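Local coordinates for glycosyl hydrolase family 2, TIM barrel domain protein (PDB 6ED2), which probably hydrolyses beta-glucuronides, as a gut bacterial beta-glucuronidase of glycosyl hydrolase family 2, at residues Leu459-Asp464 with Arg468-Thr473. Residues are numbered along the deposited sequence; the frame is centred on the assembly and turned at random.
Sequences LARRLD and RPRTYT
The guanidinium of Arg-468 takes the carboxylate of Asp-464 at its edge, nearly in its own plane, whereas that of Arg-461 has the Arg-470 guanidinium over one face, displaced toward its rim, the two planes 38° apart. Both pairs join the end of helix 449-463 to strand 470-474 in a beta-alpha-beta unit of the TIM barrel, whose preceding strand is 433-440. Arg-468 grips side-on: NE reaches Asp-464 OD2 at 2.8 Å on its syn side, and NH2 reaches OD1 from above the carboxylate plane. Asp-464 OD2 also accepts hydrogen bonds from the backbone N of Arg-468 (2.9 Å) and from Trp-436 NE1, and OD1 accepts one from the N of Gln-466. A short acid suits this first residue beyond the helix: with CG anti to the backbone N (chi1 -176°), its carboxylate faces the start of the next strand and ties down the turn. An asparagine here would probably lose the salt bridge, leaving the buried Arg-468 charge without its mate. The like charges of Arg-461 and Arg-470 approach closely, NH2 to NH2 at 3.1 Å, two donors that form no hydrogen bond with each other. Arg-470 NH2 forms a salt bridge with Asp-490, which probably offsets its charge, and NH1 donates to the carbonyl of Phe-457; Arg-461 is exposed, where its own charge can be solvated. The long aliphatic stem of Arg-470 suits the place as well, its CD resting 3.8 Å from Ala-460 CB, a side chain small enough to let the strand come near. Beside them a water bridges the backbones, donating to Ala-460 O and, at 2.8 Å, to Arg-468 O.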
ATOM      1  N   LEU A 459      -7.673  38.072 -30.266  1.00 28.16           N
ATOM      2  CA  LEU A 459      -7.081  37.102 -31.189  1.00 30.08           C
ATOM      3  C   LEU A 459      -7.880  35.799 -31.226  1.00 31.20           C
ATOM      4  O   LEU A 459      -8.167  35.265 -32.304  1.00 30.72           O
ATOM      5  CB  LEU A 459      -5.630  36.843 -30.792  1.00 27.85           C
ATOM      6  CG  LEU A 459      -4.803  35.981 -31.748  1.00 37.17           C
ATOM      7  CD1 LEU A 459      -4.785  36.586 -33.169  1.00 30.97           C
ATOM      8  CD2 LEU A 459      -3.389  35.793 -31.189  1.00 28.17           C
ATOM      9  N   ALA A 460      -8.272  35.282 -30.055  1.00 28.82           N
ATOM     10  CA  ALA A 460      -9.016  34.022 -30.024  1.00 26.19           C
ATOM     11  C   ALA A 460     -10.353  34.144 -30.725  1.00 32.94           C
ATOM     12  O   ALA A 460     -10.823  33.183 -31.346  1.00 33.37           O
ATOM     13  CB  ALA A 460      -9.232  33.553 -28.579  1.00 24.42           C
ATOM     14  N   ARG A 461     -10.995  35.308 -30.623  1.00 29.44           N
ATOM     15  CA  ARG A 461     -12.218  35.532 -31.382  1.00 30.82           C
ATOM     16  C   ARG A 461     -11.934  35.550 -32.882  1.00 29.78           C
ATOM     17  O   ARG A 461     -12.622  34.876 -33.660  1.00 34.14           O
ATOM     18  CB  ARG A 461     -12.870  36.838 -30.929  1.00 34.36           C
ATOM     19  CG  ARG A 461     -14.018  37.317 -31.790  1.00 35.64           C
ATOM     20  CD  ARG A 461     -14.730  38.468 -31.104  1.00 36.59           C
ATOM     21  NE  ARG A 461     -15.673  38.005 -30.087  1.00 43.93           N
ATOM     22  CZ  ARG A 461     -16.105  38.745 -29.064  1.00 44.47           C
ATOM     23  NH1 ARG A 461     -15.667  39.990 -28.902  1.00 37.50           N
ATOM     24  NH2 ARG A 461     -16.986  38.241 -28.202  1.00 42.42           N
ATOM     25  N   ARG A 462     -10.911  36.302 -33.303  1.00 30.59           N
ATOM     26  CA  ARG A 462     -10.608  36.438 -34.730  1.00 34.69           C
ATOM     27  C   ARG A 462     -10.222  35.106 -35.364  1.00 35.10           C
ATOM     28  O   ARG A 462     -10.596  34.828 -36.509  1.00 32.00           O
ATOM     29  CB  ARG A 462      -9.460  37.423 -34.952  1.00 33.89           C
ATOM     30  CG  ARG A 462      -9.728  38.867 -34.643  1.00 36.51           C
ATOM     31  CD  ARG A 462      -8.388  39.593 -34.691  1.00 42.30           C
ATOM     32  NE  ARG A 462      -8.488  41.019 -34.412  1.00 48.92           N
ATOM     33  CZ  ARG A 462      -7.505  41.876 -34.674  1.00 57.01           C
ATOM     34  NH1 ARG A 462      -6.369  41.426 -35.213  1.00 60.41           N
ATOM     35  NH2 ARG A 462      -7.647  43.174 -34.402  1.00 50.25           N
ATOM     36  N   LEU A 463      -9.431  34.290 -34.653  1.00 32.41           N
ATOM     37  CA  LEU A 463      -8.880  33.075 -35.254  1.00 33.68           C
ATOM     38  C   LEU A 463      -9.933  32.000 -35.472  1.00 31.22           C
ATOM     39  O   LEU A 463      -9.772  31.156 -36.360  1.00 34.88           O
ATOM     40  CB  LEU A 463      -7.784  32.493 -34.376  1.00 29.83           C
ATOM     41  CG  LEU A 463      -6.464  33.232 -34.294  1.00 34.30           C
ATOM     42  CD1 LEU A 463      -5.744  32.678 -33.081  1.00 29.92           C
ATOM     43  CD2 LEU A 463      -5.675  33.023 -35.578  1.00 31.28           C
ATOM     44  N   ASP A 464     -10.997  31.989 -34.673  1.00 29.40           N
ATOM     45  CA  ASP A 464     -11.892  30.850 -34.698  1.00 32.00           C
ATOM     46  C   ASP A 464     -13.073  31.127 -35.611  1.00 32.20           C
ATOM     47  O   ASP A 464     -13.949  31.927 -35.247  1.00 34.80           O
ATOM     48  CB  ASP A 464     -12.375  30.503 -33.292  1.00 28.02           C
ATOM     49  CG  ASP A 464     -13.239  29.257 -33.272  1.00 31.48           C
ATOM     50  OD1 ASP A 464     -13.439  28.656 -34.348  1.00 30.45           O
ATOM     51  OD2 ASP A 464     -13.746  28.885 -32.195  1.00 32.34           O
ATOM     52  N   ARG A 468     -16.157  29.980 -30.920  1.00 29.68           N
ATOM     53  CA  ARG A 468     -16.421  29.195 -29.728  1.00 28.84           C
ATOM     54  C   ARG A 468     -16.055  29.996 -28.482  1.00 27.98           C
ATOM     55  O   ARG A 468     -15.140  30.828 -28.516  1.00 26.24           O
ATOM     56  CB  ARG A 468     -15.620  27.892 -29.758  1.00 28.55           C
ATOM     57  CG  ARG A 468     -16.340  26.761 -30.454  1.00 31.78           C
ATOM     58  CD  ARG A 468     -15.361  25.696 -30.909  1.00 29.15           C
ATOM     59  NE  ARG A 468     -14.552  26.157 -32.032  1.00 27.60           N
ATOM     60  CZ  ARG A 468     -13.992  25.347 -32.930  1.00 33.24           C
ATOM     61  NH1 ARG A 468     -14.113  24.017 -32.818  1.00 25.59           N
ATOM     62  NH2 ARG A 468     -13.304  25.871 -33.937  1.00 28.44           N
ATOM     63  N   PRO A 469     -16.725  29.731 -27.362  1.00 24.85           N
ATOM     64  CA  PRO A 469     -16.520  30.550 -26.151  1.00 27.49           C
ATOM     65  C   PRO A 469     -15.093  30.483 -25.624  1.00 31.76           C
ATOM     66  O   PRO A 469     -14.396  29.473 -25.777  1.00 30.99           O
ATOM     67  CB  PRO A 469     -17.510  29.947 -25.145  1.00 27.66           C
ATOM     68  CG  PRO A 469     -17.856  28.586 -25.695  1.00 29.93           C
ATOM     69  CD  PRO A 469     -17.776  28.718 -27.186  1.00 28.38           C
ATOM     70  N   ARG A 470     -14.654  31.590 -25.007  1.00 25.40           N
ATOM     71  CA  ARG A 470     -13.303  31.724 -24.469  1.00 26.52           C
ATOM     72  C   ARG A 470     -13.342  31.850 -22.952  1.00 31.74           C
ATOM     73  O   ARG A 470     -14.252  32.476 -22.396  1.00 29.79           O
ATOM     74  CB  ARG A 470     -12.576  32.940 -25.049  1.00 24.04           C
ATOM     75  CG  ARG A 470     -12.589  33.032 -26.573  1.00 27.28           C
ATOM     76  CD  ARG A 470     -12.536  34.501 -27.012  1.00 27.31           C
ATOM     77  NE  ARG A 470     -13.733  35.200 -26.543  1.00 31.24           N
ATOM     78  CZ  ARG A 470     -13.907  36.517 -26.577  1.00 29.50           C
ATOM     79  NH1 ARG A 470     -12.953  37.297 -27.059  1.00 26.66           N
ATOM     80  NH2 ARG A 470     -15.039  37.047 -26.133  1.00 30.65           N
ATOM     81  N   THR A 471     -12.350  31.256 -22.287  1.00 26.25           N
ATOM     82  CA  THR A 471     -12.271  31.251 -20.834  1.00 25.41           C
ATOM     83  C   THR A 471     -10.803  31.261 -20.433  1.00 26.68           C
ATOM     84  O   THR A 471      -9.905  31.246 -21.278  1.00 27.63           O
ATOM     85  CB  THR A 471     -13.007  30.034 -20.224  1.00 27.80           C
ATOM     86  OG1 THR A 471     -13.225  30.251 -18.817  1.00 26.46           O
ATOM     87  CG2 THR A 471     -12.190  28.743 -20.400  1.00 24.94           C
ATOM     88  N   TYR A 472     -10.572  31.313 -19.126  1.00 24.83           N
ATOM     89  CA  TYR A 472      -9.264  31.091 -18.524  1.00 24.32           C
ATOM     90  C   TYR A 472      -9.550  30.703 -17.089  1.00 27.98           C
ATOM     91  O   TYR A 472     -10.610  31.030 -16.563  1.00 25.04           O
ATOM     92  CB  TYR A 472      -8.372  32.326 -18.593  1.00 24.63           C
ATOM     93  CG  TYR A 472      -8.675  33.374 -17.535  1.00 29.11           C
ATOM     94  CD1 TYR A 472      -7.915  33.458 -16.361  1.00 28.08           C
ATOM     95  CD2 TYR A 472      -9.711  34.299 -17.717  1.00 24.72           C
ATOM     96  CE1 TYR A 472      -8.183  34.425 -15.394  1.00 27.15           C
ATOM     97  CE2 TYR A 472      -9.989  35.270 -16.758  1.00 25.24           C
ATOM     98  CZ  TYR A 472      -9.220  35.338 -15.608  1.00 31.30           C
ATOM     99  OH  TYR A 472      -9.502  36.307 -14.671  1.00 27.11           O
ATOM    100  N   THR A 473      -8.630  29.989 -16.451  1.00 25.95           N
ATOM    101  CA  THR A 473      -8.963  29.486 -15.128  1.00 27.37           C
ATOM    102  C   THR A 473      -8.462  30.444 -14.059  1.00 24.91           C
ATOM    103  O   THR A 473      -7.345  30.964 -14.137  1.00 25.64           O
ATOM    104  CB  THR A 473      -8.406  28.078 -14.900  1.00 28.09           C
ATOM    105  OG1 THR A 473      -6.977  28.131 -14.879  1.00 29.08           O
ATOM    106  CG2 THR A 473      -8.877  27.141 -16.009  1.00 23.83           C
TER
HETATM  107  O   HOH W   1     -13.858  32.522 -30.333  1.00 32.31           O